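Local coordinates for protein CzcP cation efflux P1-ATPase (PDB 4U9R) that probably pumps zinc out of the cell at the cost of ATP, this chain being its cadmium-binding N-terminal extension of ferredoxin-like folds, at residues Ser101-Trp114 with Ser140-Ala154. Residues are numbered along the deposited sequence; the frame is centred on the assembly and turned at random.
Sequences SRFGHVLWQLKGVW and SGIARVEFDNDRISA. With CD (cadmium ion), chain B.
Strands 103-109 and 142-148, the edge and central strands of the second ferredoxin-like sheet, pair antiparallel and supply two of the four residues of a cadmium site. H105 NE2 binds the cadmium ion at 2.2 Å. The E146 chain turns about its CB-CG bond and offers both carboxylate oxygens to the cadmium, OE2 at 2.1 Å and OE1 farther off; its carboxylate stands at the edge of the imidazole, the two planes 81° apart. D42 and C44, from the N-terminal half of the chain, complete the site, and R47 hydrogen-bonds E146 OE2. On the other face of the sheet, CG of F147 sits between the backbone N and the carbonyl carbon (chi1 54°), which lays the ring over G104, whose CA makes a CH-pi contact 3.8 Å from the ring centroid. At the helix-strand junction, R102 NH1 makes a salt bridge to D150 OD2 (2.7 Å) near the guanidinium plane, while that to D148 comes over the guanidinium face, where no N-H points at the oxygen. N149 ND2 hydrogen-bonds S101 O, straight at the hydrogen (175°) but from above the carbonyl plane. At the far end, Q109 NE2 donates to S140 O, and G141 CA makes a CH-pi contact over the five-membered ring of W114. Because one metal joins both halves, cadmium binding probably helps fix their orientation.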
loop_
_atom_site.group_PDB
_atom_site.type_symbol
_atom_site.label_atom_id
_atom_site.label_comp_id
_atom_site.label_asym_id
_atom_site.label_seq_id
_atom_site.Cartn_x
_atom_site.Cartn_y
_atom_site.Cartn_z
ATOM N N SER A 101 -7.245 2.681 -5.721
ATOM C CA SER A 101 -8.525 2.071 -6.064
ATOM C C SER A 101 -8.373 0.576 -6.320
ATOM O O SER A 101 -9.316 -0.195 -6.155
ATOM C CB SER A 101 -9.080 2.714 -7.312
ATOM O OG SER A 101 -8.410 2.244 -8.469
ATOM N N ARG A 102 -7.172 0.192 -6.743
ATOM C CA ARG A 102 -6.908 -1.145 -7.195
ATOM C C ARG A 102 -6.577 -2.097 -6.058
ATOM O O ARG A 102 -6.976 -3.251 -6.127
ATOM C CB ARG A 102 -5.788 -1.147 -8.238
ATOM C CG ARG A 102 -5.414 -2.537 -8.713
ATOM C CD ARG A 102 -4.920 -2.534 -10.148
ATOM N NE ARG A 102 -4.493 -3.866 -10.565
ATOM C CZ ARG A 102 -5.317 -4.880 -10.823
ATOM N NH1 ARG A 102 -6.638 -4.734 -10.716
ATOM N NH2 ARG A 102 -4.815 -6.053 -11.192
ATOM N N PHE A 103 -5.862 -1.625 -5.030
ATOM C CA PHE A 103 -5.398 -2.490 -3.936
ATOM C C PHE A 103 -6.059 -2.228 -2.616
ATOM O O PHE A 103 -5.962 -1.123 -2.080
ATOM C CB PHE A 103 -3.889 -2.375 -3.737
ATOM C CG PHE A 103 -3.121 -2.751 -4.948
ATOM C CD1 PHE A 103 -2.852 -4.075 -5.223
ATOM C CD2 PHE A 103 -2.699 -1.778 -5.846
ATOM C CE1 PHE A 103 -2.164 -4.431 -6.372
ATOM C CE2 PHE A 103 -2.004 -2.126 -6.979
ATOM C CZ PHE A 103 -1.740 -3.453 -7.250
ATOM N N GLY A 104 -6.681 -3.282 -2.077
ATOM C CA GLY A 104 -7.370 -3.231 -0.800
ATOM C C GLY A 104 -6.487 -3.729 0.316
ATOM O O GLY A 104 -5.484 -4.401 0.075
ATOM N N HIS A 105 -6.852 -3.361 1.539
ATOM C CA HIS A 105 -6.199 -3.855 2.746
ATOM C C HIS A 105 -7.229 -4.047 3.858
ATOM O O HIS A 105 -8.120 -3.218 4.043
ATOM C CB HIS A 105 -5.145 -2.880 3.242
ATOM C CG HIS A 105 -4.519 -2.077 2.154
ATOM N ND1 HIS A 105 -5.066 -0.895 1.704
ATOM C CD2 HIS A 105 -3.417 -2.298 1.404
ATOM C CE1 HIS A 105 -4.323 -0.418 0.727
ATOM N NE2 HIS A 105 -3.317 -1.251 0.527
ATOM N N VAL A 106 -7.102 -5.157 4.576
ATOM C CA VAL A 106 -7.719 -5.303 5.887
ATOM C C VAL A 106 -6.638 -5.712 6.874
ATOM O O VAL A 106 -5.692 -6.413 6.528
ATOM C CB VAL A 106 -8.882 -6.322 5.921
ATOM C CG1 VAL A 106 -10.085 -5.789 5.165
ATOM C CG2 VAL A 106 -8.459 -7.679 5.382
ATOM N N LEU A 107 -6.772 -5.214 8.093
ATOM C CA LEU A 107 -5.922 -5.613 9.201
ATOM C C LEU A 107 -6.876 -6.095 10.308
ATOM O O LEU A 107 -7.459 -5.284 11.049
ATOM C CB LEU A 107 -5.045 -4.442 9.664
ATOM C CG LEU A 107 -3.988 -4.767 10.723
ATOM C CD1 LEU A 107 -2.877 -5.615 10.137
ATOM C CD2 LEU A 107 -3.430 -3.481 11.324
ATOM N N TRP A 108 -7.063 -7.413 10.379
ATOM C CA TRP A 108 -8.038 -8.002 11.286
ATOM C C TRP A 108 -7.381 -8.742 12.425
ATOM O O TRP A 108 -6.342 -9.389 12.235
ATOM C CB TRP A 108 -8.957 -8.964 10.544
ATOM C CG TRP A 108 -9.967 -8.286 9.726
ATOM C CD1 TRP A 108 -10.569 -7.083 9.986
ATOM C CD2 TRP A 108 -10.527 -8.761 8.510
ATOM N NE1 TRP A 108 -11.465 -6.780 8.992
ATOM C CE2 TRP A 108 -11.464 -7.798 8.075
ATOM C CE3 TRP A 108 -10.330 -9.905 7.738
ATOM C CZ2 TRP A 108 -12.209 -7.950 6.901
ATOM C CZ3 TRP A 108 -11.068 -10.046 6.563
ATOM C CH2 TRP A 108 -11.991 -9.073 6.160
ATOM N N GLN A 109 -8.014 -8.611 13.597
ATOM C CA GLN A 109 -7.728 -9.402 14.798
ATOM C C GLN A 109 -8.593 -10.668 14.750
ATOM O O GLN A 109 -9.806 -10.617 14.998
ATOM C CB GLN A 109 -8.034 -8.575 16.061
ATOM C CG GLN A 109 -7.931 -9.324 17.390
ATOM C CD GLN A 109 -6.520 -9.796 17.696
ATOM O OE1 GLN A 109 -5.705 -9.048 18.238
ATOM N NE2 GLN A 109 -6.228 -11.051 17.363
ATOM N N LEU A 110 -7.976 -11.792 14.382
ATOM C CA LEU A 110 -8.699 -13.064 14.321
ATOM C C LEU A 110 -8.928 -13.639 15.717
ATOM O O LEU A 110 -8.164 -13.392 16.649
ATOM C CB LEU A 110 -7.951 -14.078 13.449
ATOM C CG LEU A 110 -7.726 -13.696 11.977
ATOM C CD1 LEU A 110 -7.016 -14.826 11.242
ATOM C CD2 LEU A 110 -9.033 -13.346 11.276
ATOM N N LYS A 111 -9.997 -14.400 15.863
ATOM C CA LYS A 111 -10.261 -15.081 17.120
ATOM C C LYS A 111 -9.330 -16.278 17.235
ATOM O O LYS A 111 -8.703 -16.683 16.243
ATOM C CB LYS A 111 -11.734 -15.498 17.209
ATOM C CG LYS A 111 -12.701 -14.313 17.232
ATOM C CD LYS A 111 -14.130 -14.735 16.933
ATOM C CE LYS A 111 -15.073 -13.542 16.916
ATOM N NZ LYS A 111 -16.394 -13.894 16.322
ATOM N N GLY A 112 -9.208 -16.798 18.463
ATOM C CA GLY A 112 -8.441 -18.023 18.762
ATOM C C GLY A 112 -7.016 -17.770 19.207
ATOM O O GLY A 112 -6.576 -16.622 19.265
ATOM N N VAL A 113 -6.289 -18.849 19.507
ATOM C CA VAL A 113 -4.915 -18.734 19.998
ATOM C C VAL A 113 -3.899 -19.215 18.967
ATOM O O VAL A 113 -4.005 -20.318 18.403
ATOM C CB VAL A 113 -4.681 -19.468 21.342
ATOM C CG1 VAL A 113 -5.802 -19.151 22.328
ATOM C CG2 VAL A 113 -4.518 -20.970 21.141
ATOM N N TRP A 114 -2.887 -18.374 18.773
ATOM C CA TRP A 114 -1.931 -18.528 17.708
ATOM C C TRP A 114 -0.543 -18.725 18.284
ATOM O O TRP A 114 -0.271 -18.381 19.431
ATOM C CB TRP A 114 -2.000 -17.293 16.801
ATOM C CG TRP A 114 -3.410 -17.048 16.340
ATOM C CD1 TRP A 114 -4.414 -16.454 17.056
ATOM C CD2 TRP A 114 -3.993 -17.453 15.091
ATOM N NE1 TRP A 114 -5.576 -16.447 16.323
ATOM C CE2 TRP A 114 -5.345 -17.053 15.112
ATOM C CE3 TRP A 114 -3.500 -18.104 13.954
ATOM C CZ2 TRP A 114 -6.212 -17.283 14.035
ATOM C CZ3 TRP A 114 -4.363 -18.331 12.882
ATOM C CH2 TRP A 114 -5.698 -17.918 12.932
ATOM N N SER A 140 -0.518 -14.029 18.021
ATOM C CA SER A 140 -1.665 -13.305 18.576
ATOM C C SER A 140 -2.728 -13.050 17.508
ATOM O O SER A 140 -3.762 -12.436 17.774
ATOM C CB SER A 140 -1.238 -11.994 19.243
ATOM O OG SER A 140 -2.323 -11.087 19.328
ATOM N N GLY A 141 -2.464 -13.545 16.304
ATOM C CA GLY A 141 -3.453 -13.621 15.246
ATOM C C GLY A 141 -3.932 -12.312 14.647
ATOM O O GLY A 141 -5.136 -12.144 14.385
ATOM N N ILE A 142 -2.996 -11.376 14.450
ATOM C CA ILE A 142 -3.259 -10.162 13.662
ATOM C C ILE A 142 -2.879 -10.438 12.209
ATOM O O ILE A 142 -1.707 -10.672 11.897
ATOM C CB ILE A 142 -2.488 -8.934 14.181
ATOM C CG1 ILE A 142 -3.064 -8.467 15.523
ATOM C CG2 ILE A 142 -2.538 -7.796 13.162
ATOM C CD1 ILE A 142 -4.352 -7.672 15.401
ATOM N N ALA A 143 -3.885 -10.418 11.333
ATOM C CA ALA A 143 -3.694 -10.705 9.909
ATOM C C ALA A 143 -3.528 -9.405 9.110
ATOM O O ALA A 143 -4.433 -8.572 9.094
ATOM C CB ALA A 143 -4.874 -11.513 9.369
ATOM N N ARG A 144 -2.372 -9.266 8.452
ATOM C CA ARG A 144 -2.034 -8.121 7.585
ATOM C C ARG A 144 -2.054 -8.576 6.125
ATOM O O ARG A 144 -1.095 -9.180 5.655
ATOM C CB ARG A 144 -0.632 -7.603 7.943
ATOM C CG ARG A 144 -0.027 -6.586 6.970
ATOM C CD ARG A 144 1.486 -6.460 7.137
ATOM N NE ARG A 144 1.978 -5.221 6.546
ATOM C CZ ARG A 144 1.815 -4.011 7.083
ATOM N NH1 ARG A 144 1.176 -3.858 8.237
ATOM N NH2 ARG A 144 2.293 -2.937 6.465
ATOM N N VAL A 145 -3.131 -8.275 5.408
ATOM C CA VAL A 145 -3.298 -8.749 4.026
ATOM C C VAL A 145 -3.379 -7.569 3.033
ATOM O O VAL A 145 -3.680 -6.426 3.412
ATOM C CB VAL A 145 -4.531 -9.693 3.906
ATOM C CG1 VAL A 145 -5.823 -8.962 4.215
ATOM C CG2 VAL A 145 -4.630 -10.343 2.537
ATOM N N GLU A 146 -3.058 -7.852 1.776
ATOM C CA GLU A 146 -3.210 -6.891 0.695
ATOM C C GLU A 146 -3.788 -7.626 -0.485
ATOM O O GLU A 146 -3.342 -8.734 -0.785
ATOM C CB GLU A 146 -1.858 -6.287 0.341
ATOM C CG GLU A 146 -1.869 -5.391 -0.901
ATOM C CD GLU A 146 -1.010 -4.160 -0.732
ATOM O OE1 GLU A 146 -0.284 -4.067 0.273
ATOM O OE2 GLU A 146 -1.087 -3.273 -1.598
ATOM N N PHE A 147 -4.774 -7.033 -1.150
ATOM C CA PHE A 147 -5.498 -7.746 -2.192
ATOM C C PHE A 147 -5.944 -6.927 -3.401
ATOM O O PHE A 147 -6.115 -5.715 -3.325
ATOM C CB PHE A 147 -6.718 -8.457 -1.588
ATOM C CG PHE A 147 -7.629 -7.562 -0.802
ATOM C CD1 PHE A 147 -7.334 -7.241 0.506
ATOM C CD2 PHE A 147 -8.801 -7.075 -1.357
ATOM C CE1 PHE A 147 -8.177 -6.434 1.242
ATOM C CE2 PHE A 147 -9.655 -6.257 -0.633
ATOM C CZ PHE A 147 -9.342 -5.936 0.672
ATOM N N ASP A 148 -6.159 -7.646 -4.504
ATOM C CA ASP A 148 -6.568 -7.088 -5.780
ATOM C C ASP A 148 -8.098 -6.973 -5.838
ATOM O O ASP A 148 -8.803 -7.966 -6.013
ATOM C CB ASP A 148 -6.021 -7.972 -6.919
ATOM C CG ASP A 148 -6.475 -7.522 -8.308
ATOM O OD1 ASP A 148 -7.315 -6.604 -8.422
ATOM O OD2 ASP A 148 -5.989 -8.113 -9.293
ATOM N N ASN A 149 -8.585 -5.739 -5.708
ATOM C CA ASN A 149 -10.014 -5.423 -5.664
ATOM C C ASN A 149 -10.838 -5.827 -6.885
ATOM O O ASN A 149 -12.068 -5.788 -6.828
ATOM C CB ASN A 149 -10.206 -3.916 -5.453
ATOM C CG ASN A 149 -9.961 -3.484 -4.025
ATOM O OD1 ASN A 149 -10.069 -4.277 -3.094
ATOM N ND2 ASN A 149 -9.651 -2.204 -3.842
ATOM N N ASP A 150 -10.181 -6.152 -7.995
ATOM C CA ASP A 150 -10.890 -6.593 -9.192
ATOM C C ASP A 150 -11.095 -8.109 -9.180
ATOM O O ASP A 150 -11.956 -8.624 -9.898
ATOM C CB ASP A 150 -10.156 -6.152 -10.474
ATOM C CG ASP A 150 -10.217 -4.638 -10.707
ATOM O OD1 ASP A 150 -11.289 -4.025 -10.493
ATOM O OD2 ASP A 150 -9.190 -4.059 -11.118
ATOM N N ARG A 151 -10.309 -8.817 -8.369
ATOM C CA ARG A 151 -10.452 -10.269 -8.224
ATOM C C ARG A 151 -11.236 -10.657 -6.971
ATOM O O ARG A 151 -12.033 -11.594 -7.013
ATOM C CB ARG A 151 -9.081 -10.956 -8.230
ATOM C CG ARG A 151 -8.582 -11.330 -9.621
ATOM C CD ARG A 151 -7.064 -11.426 -9.657
ATOM N NE ARG A 151 -6.571 -12.225 -10.783
ATOM C CZ ARG A 151 -6.085 -13.467 -10.703
ATOM N NH1 ARG A 151 -6.005 -14.110 -9.539
ATOM N NH2 ARG A 151 -5.668 -14.081 -11.808
ATOM N N ILE A 152 -11.012 -9.948 -5.866
ATOM C CA ILE A 152 -11.600 -10.308 -4.570
ATOM C C ILE A 152 -11.904 -9.040 -3.770
ATOM O O ILE A 152 -11.343 -7.982 -4.049
ATOM C CB ILE A 152 -10.628 -11.234 -3.784
ATOM C CG1 ILE A 152 -10.491 -12.610 -4.460
ATOM C CG2 ILE A 152 -11.059 -11.448 -2.338
ATOM C CD1 ILE A 152 -11.751 -13.460 -4.489
ATOM N N SER A 153 -12.820 -9.142 -2.810
ATOM C CA SER A 153 -13.065 -8.077 -1.833
ATOM C C SER A 153 -12.739 -8.568 -0.418
ATOM O O SER A 153 -12.384 -9.723 -0.224
ATOM C CB SER A 153 -14.523 -7.600 -1.907
ATOM O OG SER A 153 -15.423 -8.608 -1.469
ATOM N N ALA A 154 -12.870 -7.680 0.562
ATOM C CA ALA A 154 -12.651 -8.026 1.965
ATOM C C ALA A 154 -13.780 -8.903 2.535
ATOM O O ALA A 154 -13.538 -9.736 3.416
ATOM C CB ALA A 154 -12.491 -6.763 2.798
HETATM CD CD CD B . -1.275 -1.659 -0.231
#